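Local atomic coordinates of PHB depolymerase (Penicillium funiculosum, PDB entry 2D81), a protein that probably hydrolyses the ester bonds of the biopolyester polyhydroxybutyrate, using a circularly permuted alpha/beta hydrolase fold. Residues L3-N9 against Q312-Q318; P10-S16 against V35-G41. All coordinates share one frame; numbering follows the deposited sequence.

Contact 1 (L3-N9 against Q312-Q318); sequences LPAFNVN and QIVSGFQ
Ile313 carries the apolar centre: its CG2 branch meets Val8 CG2 at 3.9 Å, while CG1 lies 4.1 Å from Leu3 CD1, the two side chains crossing near a right angle. CG1 of Ile313 is anti to the carbonyl carbon (chi1 -69°), which sends CG2 toward Val8 and the longer branch toward Leu3. One residue on, Val314 CG1 packs on Val8 CG1. The Phe6 ring borders this group and continues onto Leu208 and Ile257 of the sheet.

Backbone bonding follows: Phe6 N donates to Ile313 O at 2.9 Å. A type I turn from Val314 to Phe317 brings Gly316 against Phe6 O, where a beta carbon would clash. Over one face of the Phe317 ring lies Asn9 CA, a CH-pi contact 3.9 Å from the centroid.

At the polar edge, Gln312, bent at chi2 (56°), delivers NE2 to Leu3 O (3.1 Å). Asn7 OD1 takes Gln318 N at 3.0 Å from above its carbonyl plane, and its ND2 is held by Gly217 O. With an alanine at Asn7, Gln318 N would probably lose this acceptor and Gly217 O its amide donor, so that the C-terminal residue could turn more freely. The arrangement holds the N-terminal segment 3-9 against the C-terminal segment 312-318, helix 301-314 packing beside the central sheet of an alpha/beta hydrolase fold.

Contact 2 (P10-S16 against V35-G41); sequences PNSVSVS and VFNVGFG
Apolar contacts gather round Phe36, whose CD2 meets Val15 CG1 at 3.6 Å and Val13 CG1 at 3.8 Å. A chi1 of -59° sets its CG anti to the carbonyl carbon, which carries the ring over to both valines, with the Ser14 carbonyl at its edge. Val15 CG1 also reaches Phe40 CB, and Leu28 of helix 20-31 touches both Val15 and Phe36.

Two backbone hydrogen bonds join the segments: Val38 N to Val13 O, and Gly41 N to Val15 O at 2.8 Å, the latter in the carbonyl plane. The axes of 13-16 and 39-41 lie 18° from parallel and come within 4.5 Å.

Side-chain and water bonds close the loop end. Asn37 ND2 donates to Pro10 O at 2.9 Å, with the acceptor in its amide plane, and also bonds Asp34 O. A water donates to Pro10 O (2.8 Å) and to Val35 O (2.7 Å), so Pro10 O receives two donors.

The Ser14 and Ser16 hydroxyls bond the two ring nitrogens of His224, and Ser14 OG also bonds Tyr173 OH. Strands 13-18 and 39-43 with helix 20-31 form a beta-alpha-beta crossover; Ser20, where the helix starts, lines the ligand pocket, consistent with a nucleophile elbow at this strand-helix junction.

How the contacts relate
Contact 1 and contact 2 have centres about 15 Å apart and lie on the same side of the chain's centre. Contact 2 is nested within the loop that contact 1 closes, since residues 3-9 run straight into 10-16 while 312-318 ends the chain. They touch directly: Phe317 CD2 packs on Pro10 CD at 3.6 Å, and Val314 CG1 on Val13 CG2 at 3.9 Å. Helix 301-314 therefore spans both, its Val310 also reaching Val13 and Val35. Contact 1 joins the two terminal segments, a proximity consistent with the circular permutation of this fold, whereas contact 2 lies deeper, between neighbouring parallel strands of the central eight-stranded sheet.

Contact 1 (L3-N9 against Q312-Q318)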
loop_
_atom_site.group_PDB
_atom_site.type_symbol
_atom_site.label_atom_id
_atom_site.label_comp_id
_atom_site.label_asym_id
_atom_site.label_seq_id
_atom_site.Cartn_x
_atom_site.Cartn_y
_atom_site.Cartn_z
ATOM N N LEU A 3 -2.637 18.465 -8.198
ATOM C CA LEU A 3 -3.369 17.683 -7.206
ATOM C C LEU A 3 -4.202 18.627 -6.335
ATOM O O LEU A 3 -3.658 19.520 -5.684
ATOM C CB LEU A 3 -2.379 16.903 -6.335
ATOM C CG LEU A 3 -2.925 16.021 -5.211
ATOM C CD1 LEU A 3 -3.805 14.918 -5.791
ATOM C CD2 LEU A 3 -1.757 15.413 -4.442
ATOM N N PRO A 4 -5.532 18.440 -6.314
ATOM C CA PRO A 4 -6.429 19.286 -5.518
ATOM C C PRO A 4 -6.344 19.069 -4.011
ATOM O O PRO A 4 -5.950 17.999 -3.538
ATOM C CB PRO A 4 -7.818 18.928 -6.057
ATOM C CG PRO A 4 -7.544 18.414 -7.439
ATOM C CD PRO A 4 -6.313 17.577 -7.213
ATOM N N ALA A 5 -6.722 20.102 -3.264
ATOM C CA ALA A 5 -7.006 19.970 -1.843
ATOM C C ALA A 5 -8.484 19.633 -1.684
ATOM O O ALA A 5 -9.339 20.224 -2.349
ATOM C CB ALA A 5 -6.687 21.278 -1.120
ATOM N N PHE A 6 -8.779 18.675 -0.812
ATOM C CA PHE A 6 -10.157 18.280 -0.552
ATOM C C PHE A 6 -10.505 18.421 0.925
ATOM O O PHE A 6 -9.624 18.605 1.765
ATOM C CB PHE A 6 -10.391 16.835 -0.999
ATOM C CG PHE A 6 -10.366 16.649 -2.488
ATOM C CD1 PHE A 6 -9.173 16.391 -3.152
ATOM C CD2 PHE A 6 -11.538 16.752 -3.227
ATOM C CE1 PHE A 6 -9.149 16.236 -4.538
ATOM C CE2 PHE A 6 -11.525 16.600 -4.611
ATOM C CZ PHE A 6 -10.329 16.341 -5.267
ATOM N N ASN A 7 -11.795 18.340 1.239
ATOM C CA ASN A 7 -12.226 18.407 2.625
ATOM C C ASN A 7 -12.085 17.023 3.236
ATOM O O ASN A 7 -13.063 16.284 3.384
ATOM C CB ASN A 7 -13.677 18.884 2.723
ATOM C CG ASN A 7 -14.106 19.135 4.157
ATOM O OD1 ASN A 7 -13.294 19.050 5.078
ATOM N ND2 ASN A 7 -15.380 19.454 4.350
ATOM N N VAL A 8 -10.849 16.677 3.573
ATOM C CA VAL A 8 -10.539 15.381 4.159
ATOM C C VAL A 8 -9.950 15.585 5.546
ATOM O O VAL A 8 -9.016 16.367 5.723
ATOM C CB VAL A 8 -9.520 14.613 3.291
ATOM C CG1 VAL A 8 -9.106 13.324 3.989
ATOM C CG2 VAL A 8 -10.128 14.305 1.926
ATOM N N ASN A 9 -10.498 14.883 6.532
ATOM C CA ASN A 9 -9.975 14.983 7.886
ATOM C C ASN A 9 -8.608 14.309 7.948
ATOM O O ASN A 9 -8.465 13.147 7.574
ATOM C CB ASN A 9 -10.919 14.313 8.883
ATOM C CG ASN A 9 -10.656 14.756 10.310
ATOM O OD1 ASN A 9 -9.506 14.868 10.731
ATOM N ND2 ASN A 9 -11.722 15.005 11.063
ATOM N N GLN A 312 -1.278 17.392 0.751
ATOM C CA GLN A 312 -1.991 18.306 -0.135
ATOM C C GLN A 312 -3.490 18.028 -0.102
ATOM O O GLN A 312 -4.300 18.945 0.037
ATOM C CB GLN A 312 -1.460 18.170 -1.564
ATOM C CG GLN A 312 -2.256 18.927 -2.633
ATOM C CD GLN A 312 -2.388 20.414 -2.349
ATOM O OE1 GLN A 312 -1.647 20.977 -1.542
ATOM N NE2 GLN A 312 -3.332 21.060 -3.025
ATOM N N ILE A 313 -3.857 16.756 -0.217
ATOM C CA ILE A 313 -5.263 16.378 -0.233
ATOM C C ILE A 313 -5.985 16.759 1.059
ATOM O O ILE A 313 -7.122 17.222 1.019
ATOM C CB ILE A 313 -5.423 14.865 -0.481
ATOM C CG1 ILE A 313 -4.993 14.535 -1.915
ATOM C CG2 ILE A 313 -6.866 14.435 -0.231
ATOM C CD1 ILE A 313 -4.866 13.055 -2.210
ATOM N N VAL A 314 -5.335 16.571 2.203
ATOM C CA VAL A 314 -6.001 16.844 3.475
ATOM C C VAL A 314 -5.933 18.319 3.857
ATOM O O VAL A 314 -6.551 18.740 4.835
ATOM C CB VAL A 314 -5.398 16.007 4.630
ATOM C CG1 VAL A 314 -5.446 14.532 4.276
ATOM C CG2 VAL A 314 -3.972 16.452 4.914
ATOM N N SER A 315 -5.189 19.103 3.083
ATOM C CA SER A 315 -5.006 20.521 3.395
ATOM C C SER A 315 -6.291 21.314 3.180
ATOM O O SER A 315 -6.370 22.492 3.531
ATOM C CB SER A 315 -3.892 21.122 2.534
ATOM O OG SER A 315 -4.307 21.270 1.187
ATOM N N GLY A 316 -7.299 20.666 2.602
ATOM C CA GLY A 316 -8.567 21.332 2.383
ATOM C C GLY A 316 -9.583 21.076 3.482
ATOM O O GLY A 316 -10.737 21.491 3.370
ATOM N N PHE A 317 -9.164 20.392 4.544
ATOM C CA PHE A 317 -10.070 20.087 5.649
ATOM C C PHE A 317 -10.678 21.374 6.193
ATOM O O PHE A 317 -9.964 22.338 6.467
ATOM C CB PHE A 317 -9.319 19.350 6.766
ATOM C CG PHE A 317 -10.189 18.965 7.933
ATOM C CD1 PHE A 317 -11.368 18.252 7.736
ATOM C CD2 PHE A 317 -9.818 19.301 9.232
ATOM C CE1 PHE A 317 -12.166 17.879 8.814
ATOM C CE2 PHE A 317 -10.611 18.931 10.322
ATOM C CZ PHE A 317 -11.787 18.219 10.113
ATOM N N GLN A 318 -11.998 21.384 6.348
ATOM C CA GLN A 318 -12.702 22.586 6.777
ATOM C C GLN A 318 -13.168 22.496 8.230
ATOM O O GLN A 318 -12.908 21.456 8.872
ATOM C CB GLN A 318 -13.892 22.843 5.847
ATOM C CG GLN A 318 -13.477 23.147 4.410
ATOM C CD GLN A 318 -14.658 23.302 3.471
ATOM O OE1 GLN A 318 -15.577 24.074 3.735
ATOM N NE2 GLN A 318 -14.632 22.573 2.361
ATOM O OXT GLN A 318 -13.784 23.471 8.714
#

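Contact 2 (P10-S16 against V35-G41)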
loop_
_atom_site.group_PDB
_atom_site.type_symbol
_atom_site.label_atom_id
_atom_site.label_comp_id
_atom_site.label_asym_id
_atom_site.label_seq_id
_atom_site.Cartn_x
_atom_site.Cartn_y
_atom_site.Cartn_z
ATOM N N PRO A 10 -7.580 15.035 8.417
ATOM C CA PRO A 10 -6.230 14.472 8.514
ATOM C C PRO A 10 -6.163 13.251 9.432
ATOM O O PRO A 10 -5.212 12.473 9.370
ATOM C CB PRO A 10 -5.405 15.640 9.053
ATOM C CG PRO A 10 -6.130 16.841 8.518
ATOM C CD PRO A 10 -7.573 16.471 8.752
ATOM N N ASN A 11 -7.173 13.084 10.283
ATOM C CA ASN A 11 -7.182 11.971 11.227
ATOM C C ASN A 11 -7.876 10.736 10.653
ATOM O O ASN A 11 -8.191 9.801 11.390
ATOM C CB ASN A 11 -7.879 12.370 12.533
ATOM C CG ASN A 11 -9.361 12.642 12.348
ATOM O OD1 ASN A 11 -10.023 12.016 11.517
ATOM N ND2 ASN A 11 -9.898 13.570 13.136
ATOM N N SER A 12 -8.116 10.734 9.344
ATOM C CA SER A 12 -8.866 9.649 8.718
ATOM C C SER A 12 -8.064 8.982 7.608
ATOM O O SER A 12 -8.633 8.341 6.719
ATOM C CB SER A 12 -10.177 10.183 8.138
ATOM O OG SER A 12 -9.923 11.055 7.050
ATOM N N VAL A 13 -6.745 9.133 7.661
ATOM C CA VAL A 13 -5.874 8.667 6.584
ATOM C C VAL A 13 -5.316 7.268 6.854
ATOM O O VAL A 13 -4.938 6.937 7.983
ATOM C CB VAL A 13 -4.697 9.650 6.366
ATOM C CG1 VAL A 13 -3.800 9.154 5.240
ATOM C CG2 VAL A 13 -5.236 11.041 6.032
ATOM N N SER A 14 -5.273 6.452 5.806
ATOM C CA SER A 14 -4.725 5.101 5.892
ATOM C C SER A 14 -4.124 4.702 4.546
ATOM O O SER A 14 -4.228 5.449 3.569
ATOM C CB SER A 14 -5.824 4.107 6.283
ATOM O OG SER A 14 -6.872 4.101 5.326
ATOM N N VAL A 15 -3.499 3.528 4.499
ATOM C CA VAL A 15 -2.826 3.058 3.291
ATOM C C VAL A 15 -2.809 1.528 3.226
ATOM O O VAL A 15 -2.769 0.856 4.258
ATOM C CB VAL A 15 -1.366 3.587 3.233
ATOM C CG1 VAL A 15 -0.596 3.137 4.477
ATOM C CG2 VAL A 15 -0.675 3.092 1.970
ATOM N N SER A 16 -2.852 0.984 2.010
ATOM C CA SER A 16 -2.656 -0.451 1.795
ATOM C C SER A 16 -1.986 -0.685 0.445
ATOM O O SER A 16 -1.861 0.237 -0.360
ATOM C CB SER A 16 -3.999 -1.205 1.848
ATOM O OG SER A 16 -4.808 -0.944 0.713
ATOM N N VAL A 35 1.025 10.138 10.114
ATOM C CA VAL A 35 0.258 10.571 8.949
ATOM C C VAL A 35 -0.844 9.560 8.652
ATOM O O VAL A 35 -1.996 9.931 8.413
ATOM C CB VAL A 35 1.163 10.700 7.704
ATOM C CG1 VAL A 35 0.329 11.046 6.475
ATOM C CG2 VAL A 35 2.216 11.773 7.941
ATOM N N PHE A 36 -0.485 8.281 8.669
ATOM C CA PHE A 36 -1.458 7.221 8.434
ATOM C C PHE A 36 -2.028 6.747 9.763
ATOM O O PHE A 36 -1.745 5.646 10.236
ATOM C CB PHE A 36 -0.792 6.088 7.647
ATOM C CG PHE A 36 -0.235 6.543 6.326
ATOM C CD1 PHE A 36 1.073 7.014 6.229
ATOM C CD2 PHE A 36 -1.052 6.602 5.199
ATOM C CE1 PHE A 36 1.558 7.545 5.033
ATOM C CE2 PHE A 36 -0.578 7.132 3.997
ATOM C CZ PHE A 36 0.730 7.607 3.915
ATOM N N ASN A 37 -2.848 7.606 10.359
ATOM C CA ASN A 37 -3.182 7.491 11.771
ATOM C C ASN A 37 -4.354 6.575 12.094
ATOM O O ASN A 37 -4.580 6.251 13.259
ATOM C CB ASN A 37 -3.432 8.882 12.359
ATOM C CG ASN A 37 -4.133 9.805 11.391
ATOM O OD1 ASN A 37 -5.171 9.461 10.828
ATOM N ND2 ASN A 37 -3.567 10.993 11.190
ATOM N N VAL A 38 -5.100 6.146 11.080
ATOM C CA VAL A 38 -6.142 5.154 11.316
ATOM C C VAL A 38 -5.534 3.752 11.286
ATOM O O VAL A 38 -5.852 2.905 12.119
ATOM C CB VAL A 38 -7.265 5.238 10.258
ATOM C CG1 VAL A 38 -8.374 4.260 10.607
ATOM C CG2 VAL A 38 -7.817 6.650 10.196
ATOM N N GLY A 39 -4.647 3.516 10.326
ATOM C CA GLY A 39 -3.990 2.226 10.237
ATOM C C GLY A 39 -3.563 1.920 8.817
ATOM O O GLY A 39 -3.523 2.813 7.972
ATOM N N PHE A 40 -3.235 0.660 8.552
ATOM C CA PHE A 40 -2.820 0.255 7.216
ATOM C C PHE A 40 -3.093 -1.215 6.923
ATOM O O PHE A 40 -3.382 -1.999 7.829
ATOM C CB PHE A 40 -1.330 0.556 7.001
ATOM C CG PHE A 40 -0.423 -0.051 8.039
ATOM C CD1 PHE A 40 -0.230 0.571 9.270
ATOM C CD2 PHE A 40 0.254 -1.239 7.775
ATOM C CE1 PHE A 40 0.626 0.019 10.223
ATOM C CE2 PHE A 40 1.111 -1.800 8.721
ATOM C CZ PHE A 40 1.299 -1.169 9.945
ATOM N N GLY A 41 -3.011 -1.570 5.642
ATOM C CA GLY A 41 -3.246 -2.940 5.220
ATOM C C GLY A 41 -2.140 -3.432 4.303
ATOM O O GLY A 41 -1.604 -2.672 3.493
HETATM O O HOH W 1 -2.776 12.538 8.047
#